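PDB 6CMK: zinc chaperone AztD from Citrobacter koseri, which acts as a periplasmic zinc chaperone, binding zinc ions and handing one of them directly to the solute-binding protein AztC of the AztABCD transport system. Local coordinates for residues Val33-Leu38 and Ala105-Asp110; Leu70-Ser75 and Val396-Ser401. All blocks are in the same frame, centred on the assembly; numbering follows the deposited sequence.

How the contacts relate
Both contacts join the blade in which the N- and C-terminal strands of the chain meet to the blade that follows it. Strand 32-42, which supplies 33-38 to contact 1, pairs antiparallel with strand 392-403, which supplies 396-401 to contact 2; probable hydrogen bonds run from A35 N to G400 O and from R37 N to V398 O, both 2.9 Å. The contact centres are about 11 Å apart. Contact 2 is the inner one, about 10 Å from the centre of the chain against about 21 Å for contact 1. Contact 1 carries D106 of zinc site 2, completed in part by H405 just beyond strand 392-403. In contact 2 the S71 side chain is about 8 Å from that of H126, a ligand of zinc site 1.

Contact 1 of 2, residues Val33-Leu38 and Ala105-Asp110. With ZN (zinc ion), chain I.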
loop_
_atom_site.group_PDB
_atom_site.type_symbol
_atom_site.label_atom_id
_atom_site.label_comp_id
_atom_site.label_asym_id
_atom_site.label_seq_id
_atom_site.Cartn_x
_atom_site.Cartn_y
_atom_site.Cartn_z
ATOM N N VAL B 33 6.120 3.364 -16.435
ATOM C CA VAL B 33 5.424 4.619 -16.690
ATOM C C VAL B 33 5.147 5.322 -15.374
ATOM O O VAL B 33 4.613 4.718 -14.437
ATOM C CB VAL B 33 4.115 4.400 -17.463
ATOM C CG1 VAL B 33 3.405 5.734 -17.671
ATOM C CG2 VAL B 33 4.418 3.735 -18.791
ATOM N N THR B 34 5.499 6.602 -15.329
ATOM C CA THR B 34 5.203 7.500 -14.220
ATOM C C THR B 34 4.086 8.433 -14.657
ATOM O O THR B 34 4.144 9.009 -15.747
ATOM C CB THR B 34 6.437 8.317 -13.822
ATOM O OG1 THR B 34 7.475 7.445 -13.354
ATOM C CG2 THR B 34 6.099 9.317 -12.726
ATOM N N ALA B 35 3.070 8.585 -13.816
ATOM C CA ALA B 35 1.970 9.465 -14.189
ATOM C C ALA B 35 1.374 10.078 -12.938
ATOM O O ALA B 35 1.047 9.360 -11.985
ATOM C CB ALA B 35 0.891 8.716 -14.982
ATOM N N TRP B 36 1.249 11.404 -12.946
ATOM C CA TRP B 36 0.613 12.143 -11.866
ATOM C C TRP B 36 -0.266 13.233 -12.463
ATOM O O TRP B 36 0.091 13.844 -13.475
ATOM C CB TRP B 36 1.629 12.793 -10.929
ATOM C CG TRP B 36 2.489 11.842 -10.123
ATOM C CD1 TRP B 36 3.538 11.104 -10.578
ATOM C CD2 TRP B 36 2.393 11.580 -8.722
ATOM N NE1 TRP B 36 4.103 10.386 -9.552
ATOM C CE2 TRP B 36 3.413 10.657 -8.399
ATOM C CE3 TRP B 36 1.544 12.021 -7.710
ATOM C CZ2 TRP B 36 3.602 10.184 -7.112
ATOM C CZ3 TRP B 36 1.739 11.544 -6.430
ATOM C CH2 TRP B 36 2.758 10.634 -6.147
ATOM N N ARG B 37 -1.403 13.489 -11.819
ATOM C CA ARG B 37 -2.377 14.447 -12.319
ATOM C C ARG B 37 -2.848 15.357 -11.201
ATOM O O ARG B 37 -3.028 14.919 -10.062
ATOM C CB ARG B 37 -3.558 13.721 -12.951
ATOM C CG ARG B 37 -3.166 13.082 -14.257
ATOM C CD ARG B 37 -4.217 12.156 -14.803
ATOM N NE ARG B 37 -3.735 11.538 -16.028
ATOM C CZ ARG B 37 -4.457 10.751 -16.809
ATOM N NH1 ARG B 37 -5.709 10.468 -16.493
ATOM N NH2 ARG B 37 -3.921 10.245 -17.911
ATOM N N LEU B 38 -3.015 16.632 -11.540
ATOM C CA LEU B 38 -3.603 17.626 -10.662
ATOM C C LEU B 38 -5.068 17.812 -11.012
ATOM O O LEU B 38 -5.440 17.832 -12.187
ATOM C CB LEU B 38 -2.907 18.981 -10.799
ATOM C CG LEU B 38 -1.385 18.996 -10.726
ATOM C CD1 LEU B 38 -0.864 20.418 -10.992
ATOM C CD2 LEU B 38 -0.939 18.484 -9.380
ATOM N N ALA B 105 4.385 -3.127 -9.178
ATOM C CA ALA B 105 3.042 -2.601 -9.341
ATOM C C ALA B 105 2.804 -2.374 -10.824
ATOM O O ALA B 105 3.740 -2.078 -11.576
ATOM C CB ALA B 105 2.836 -1.288 -8.568
ATOM N N ASP B 106 1.555 -2.557 -11.240
ATOM C CA ASP B 106 1.099 -2.208 -12.574
ATOM C C ASP B 106 0.353 -0.886 -12.500
ATOM O O ASP B 106 -0.336 -0.610 -11.518
ATOM C CB ASP B 106 0.159 -3.269 -13.140
ATOM C CG ASP B 106 0.859 -4.571 -13.448
ATOM O OD1 ASP B 106 2.074 -4.675 -13.177
ATOM O OD2 ASP B 106 0.181 -5.485 -13.961
ATOM N N ILE B 107 0.480 -0.076 -13.546
ATOM C CA ILE B 107 -0.241 1.195 -13.636
ATOM C C ILE B 107 -1.158 1.155 -14.854
ATOM O O ILE B 107 -0.722 0.829 -15.967
ATOM C CB ILE B 107 0.718 2.404 -13.686
ATOM C CG1 ILE B 107 -0.075 3.715 -13.615
ATOM C CG2 ILE B 107 1.607 2.371 -14.928
ATOM C CD1 ILE B 107 0.805 4.975 -13.542
ATOM N N ASP B 108 -2.435 1.470 -14.629
ATOM C CA ASP B 108 -3.452 1.568 -15.672
ATOM C C ASP B 108 -3.771 3.038 -15.892
ATOM O O ASP B 108 -4.223 3.715 -14.962
ATOM C CB ASP B 108 -4.726 0.825 -15.275
ATOM C CG ASP B 108 -4.534 -0.678 -15.179
ATOM O OD1 ASP B 108 -3.568 -1.207 -15.766
ATOM O OD2 ASP B 108 -5.370 -1.329 -14.519
ATOM N N ILE B 109 -3.572 3.519 -17.118
ATOM C CA ILE B 109 -3.727 4.932 -17.447
ATOM C C ILE B 109 -4.817 5.071 -18.499
ATOM O O ILE B 109 -4.747 4.451 -19.566
ATOM C CB ILE B 109 -2.411 5.558 -17.940
ATOM C CG1 ILE B 109 -1.361 5.526 -16.829
ATOM C CG2 ILE B 109 -2.637 7.000 -18.383
ATOM C CD1 ILE B 109 0.037 5.802 -17.310
ATOM N N ASP B 110 -5.811 5.901 -18.205
ATOM C CA ASP B 110 -6.848 6.256 -19.162
ATOM C C ASP B 110 -7.101 7.751 -19.057
ATOM O O ASP B 110 -6.616 8.416 -18.137
ATOM C CB ASP B 110 -8.143 5.476 -18.901
ATOM C CG ASP B 110 -7.923 3.980 -18.861
ATOM O OD1 ASP B 110 -7.377 3.437 -19.844
ATOM O OD2 ASP B 110 -8.285 3.348 -17.844
HETATM ZN ZN ZN I . 2.402 -6.823 -12.838
#
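I107, I109 and the backbone of D110 meet V33, A35 and R37 where strand 105-109 passes strand 33-38 at 55°, with the axes 8.4 Å apart. D106, one residue before I107, turns to the opposite face of its strand and binds zinc: OD1 is 2.2 Å from the ion, while OD2 stays farther off. I107 points back across the gap. Its CG1 lies anti to the backbone N (chi1 -173°) and the chain continues extended, which carries CD1 to within 4.0 Å of A35 CB; CD1 and the CG2 branch both lie near the V33 carbonyl oxygen, and CG2 also meets V33 CB. D108 faces the same way as D106, and its OD2 is hydrogen-bonded to H99. I109 returns to the apolar seam and splits its branches between partners. The I109 and V33 side chains cross obliquely, with I109 CD1 3.4 Å from V33 CG1, tighter than ordinary van der Waals contact; CD1 also abuts A35 CB, so this one methyl group of A35 receives the ends of both isoleucines. The CG2 branch of I109 lies 3.5 Å from R37 NH2. At D110 the backbone takes over: its O accepts from R37 NH1 at 2.8 Å (N-H...O 157°), close to the plane of the guanidinium, with a weak second bond from NH2. The extended R37 side chain makes this reach possible, and a further bond from NH1 to S94 O helps to fix the group's orientation. I96 and F98 of strand 88-100 pack beside the seam. This is side-chain packing between adjacent blades of a beta-propeller, with its polar end at R37 and D110. Beyond the apolar end lies high-affinity zinc site 2, made by H101, H104, D106 and H405, from which zinc passes to AztC.

Contact 2 of 2, residues Leu70-Ser75 and Val396-Ser401; sequences LSRSES and VAVGGS
Strands 70-72 and 396-401 run nearly parallel, 23° apart with axes 7.2 Å from each other, and come closest in backbone at L70 and V396, whose CA atoms are 6.6 Å apart. At that end both methyl groups of V396 face L70 CB, each 4.1 Å from it, and CG1 also leans on the L70 carbonyl oxygen. Farther along, R72 bridges the gap. Its CG sits between the backbone N and the carbonyl carbon, and a bend at chi3 (-76°) brings the guanidinium across V398 while its other edge turns back toward its own loop. V398 CG1 lies over one guanidinium face, 3.6 Å above the plane and offset toward the rim. R72 NH1 donates to A397 O at 3.1 Å, meeting a lone pair in the carbonyl plane although the oxygen is tilted from the guanidinium plane. NH1 also donates a hydrogen bond to a water, which in turn donates to G399 O, so direct and water-mediated bonds tie it to two carbonyls of strand 396-401. Toward its own segment, R72 NE donates to S73 O at 2.9 Å with an N-H...O angle of 164°, and NH2 binds E74 O at 3.0 Å from above its carbonyl plane. With all three nitrogens engaged, the group's rotation is well restrained. I79 of the adjoining strand 78-83 touches R72, V396 and V398. Strand 392-403 completes the blade begun by the N-terminal strand 32-42, the velcro closure of a beta-propeller; here that closing strand packs beside strand 69-72, the first strand of the next blade.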
loop_
_atom_site.group_PDB
_atom_site.type_symbol
_atom_site.label_atom_id
_atom_site.label_comp_id
_atom_site.label_asym_id
_atom_site.label_seq_id
_atom_site.Cartn_x
_atom_site.Cartn_y
_atom_site.Cartn_z
ATOM N N LEU B 70 -12.446 19.756 -3.315
ATOM C CA LEU B 70 -11.987 18.518 -3.931
ATOM C C LEU B 70 -11.409 17.566 -2.899
ATOM O O LEU B 70 -10.696 17.981 -1.978
ATOM C CB LEU B 70 -10.928 18.792 -5.016
ATOM C CG LEU B 70 -11.396 19.618 -6.216
ATOM C CD1 LEU B 70 -10.246 19.925 -7.151
ATOM C CD2 LEU B 70 -12.482 18.893 -6.974
ATOM N N SER B 71 -11.709 16.278 -3.083
ATOM C CA SER B 71 -11.123 15.210 -2.291
ATOM C C SER B 71 -10.755 14.055 -3.210
ATOM O O SER B 71 -11.463 13.763 -4.179
ATOM C CB SER B 71 -12.081 14.699 -1.204
ATOM O OG SER B 71 -12.335 15.676 -0.214
ATOM N N ARG B 72 -9.655 13.384 -2.885
ATOM C CA ARG B 72 -9.254 12.181 -3.595
ATOM C C ARG B 72 -9.501 10.960 -2.727
ATOM O O ARG B 72 -9.508 11.037 -1.499
ATOM C CB ARG B 72 -7.771 12.215 -3.993
ATOM C CG ARG B 72 -6.799 12.354 -2.830
ATOM C CD ARG B 72 -5.384 11.933 -3.220
ATOM N NE ARG B 72 -5.242 10.476 -3.296
ATOM C CZ ARG B 72 -4.133 9.860 -3.695
ATOM N NH1 ARG B 72 -3.070 10.562 -4.068
ATOM N NH2 ARG B 72 -4.074 8.537 -3.718
ATOM N N SER B 73 -9.686 9.825 -3.391
ATOM C CA SER B 73 -9.735 8.549 -2.699
ATOM C C SER B 73 -8.325 8.095 -2.348
ATOM O O SER B 73 -7.338 8.555 -2.925
ATOM C CB SER B 73 -10.396 7.484 -3.564
ATOM O OG SER B 73 -9.560 7.172 -4.663
ATOM N N GLU B 74 -8.242 7.175 -1.392
ATOM C CA GLU B 74 -6.945 6.595 -1.047
ATOM C C GLU B 74 -6.304 5.906 -2.247
ATOM O O GLU B 74 -5.094 6.043 -2.474
ATOM C CB GLU B 74 -7.102 5.620 0.120
ATOM C CG GLU B 74 -7.414 6.303 1.433
ATOM C CD GLU B 74 -7.347 5.390 2.633
ATOM O OE1 GLU B 74 -7.654 4.181 2.502
ATOM O OE2 GLU B 74 -6.984 5.898 3.720
ATOM N N SER B 75 -7.092 5.152 -3.022
ATOM C CA SER B 75 -6.556 4.486 -4.202
ATOM C C SER B 75 -6.099 5.478 -5.253
ATOM O O SER B 75 -5.318 5.105 -6.136
ATOM C CB SER B 75 -7.602 3.566 -4.831
ATOM O OG SER B 75 -8.563 4.314 -5.563
ATOM N N VAL B 396 -5.998 18.896 -5.623
ATOM C CA VAL B 396 -5.550 17.592 -5.148
ATOM C C VAL B 396 -4.760 16.934 -6.271
ATOM O O VAL B 396 -4.880 17.295 -7.443
ATOM C CB VAL B 396 -6.701 16.668 -4.680
ATOM C CG1 VAL B 396 -7.423 17.278 -3.474
ATOM C CG2 VAL B 396 -7.673 16.368 -5.827
ATOM N N ALA B 397 -3.931 15.961 -5.892
ATOM C CA ALA B 397 -3.046 15.269 -6.822
ATOM C C ALA B 397 -3.102 13.768 -6.581
ATOM O O ALA B 397 -3.175 13.324 -5.435
ATOM C CB ALA B 397 -1.593 15.731 -6.662
ATOM N N VAL B 398 -3.039 12.991 -7.661
ATOM C CA VAL B 398 -2.923 11.537 -7.570
ATOM C C VAL B 398 -1.816 11.074 -8.508
ATOM O O VAL B 398 -1.396 11.792 -9.418
ATOM C CB VAL B 398 -4.241 10.801 -7.923
ATOM C CG1 VAL B 398 -5.383 11.262 -7.025
ATOM C CG2 VAL B 398 -4.600 10.967 -9.405
ATOM N N GLY B 399 -1.355 9.849 -8.294
ATOM C CA GLY B 399 -0.429 9.259 -9.239
ATOM C C GLY B 399 0.645 8.443 -8.555
ATOM O O GLY B 399 0.595 8.184 -7.356
ATOM N N GLY B 400 1.631 8.062 -9.355
ATOM C CA GLY B 400 2.713 7.160 -8.968
ATOM C C GLY B 400 3.364 6.585 -10.219
ATOM O O GLY B 400 3.360 7.209 -11.271
ATOM N N SER B 401 3.891 5.369 -10.102
ATOM C CA SER B 401 4.461 4.738 -11.286
ATOM C C SER B 401 4.240 3.233 -11.217
ATOM O O SER B 401 3.994 2.665 -10.154
ATOM C CB SER B 401 5.954 5.065 -11.442
ATOM O OG SER B 401 6.753 4.307 -10.550
HETATM O O HOH W 1 -0.716 9.170 -5.015
#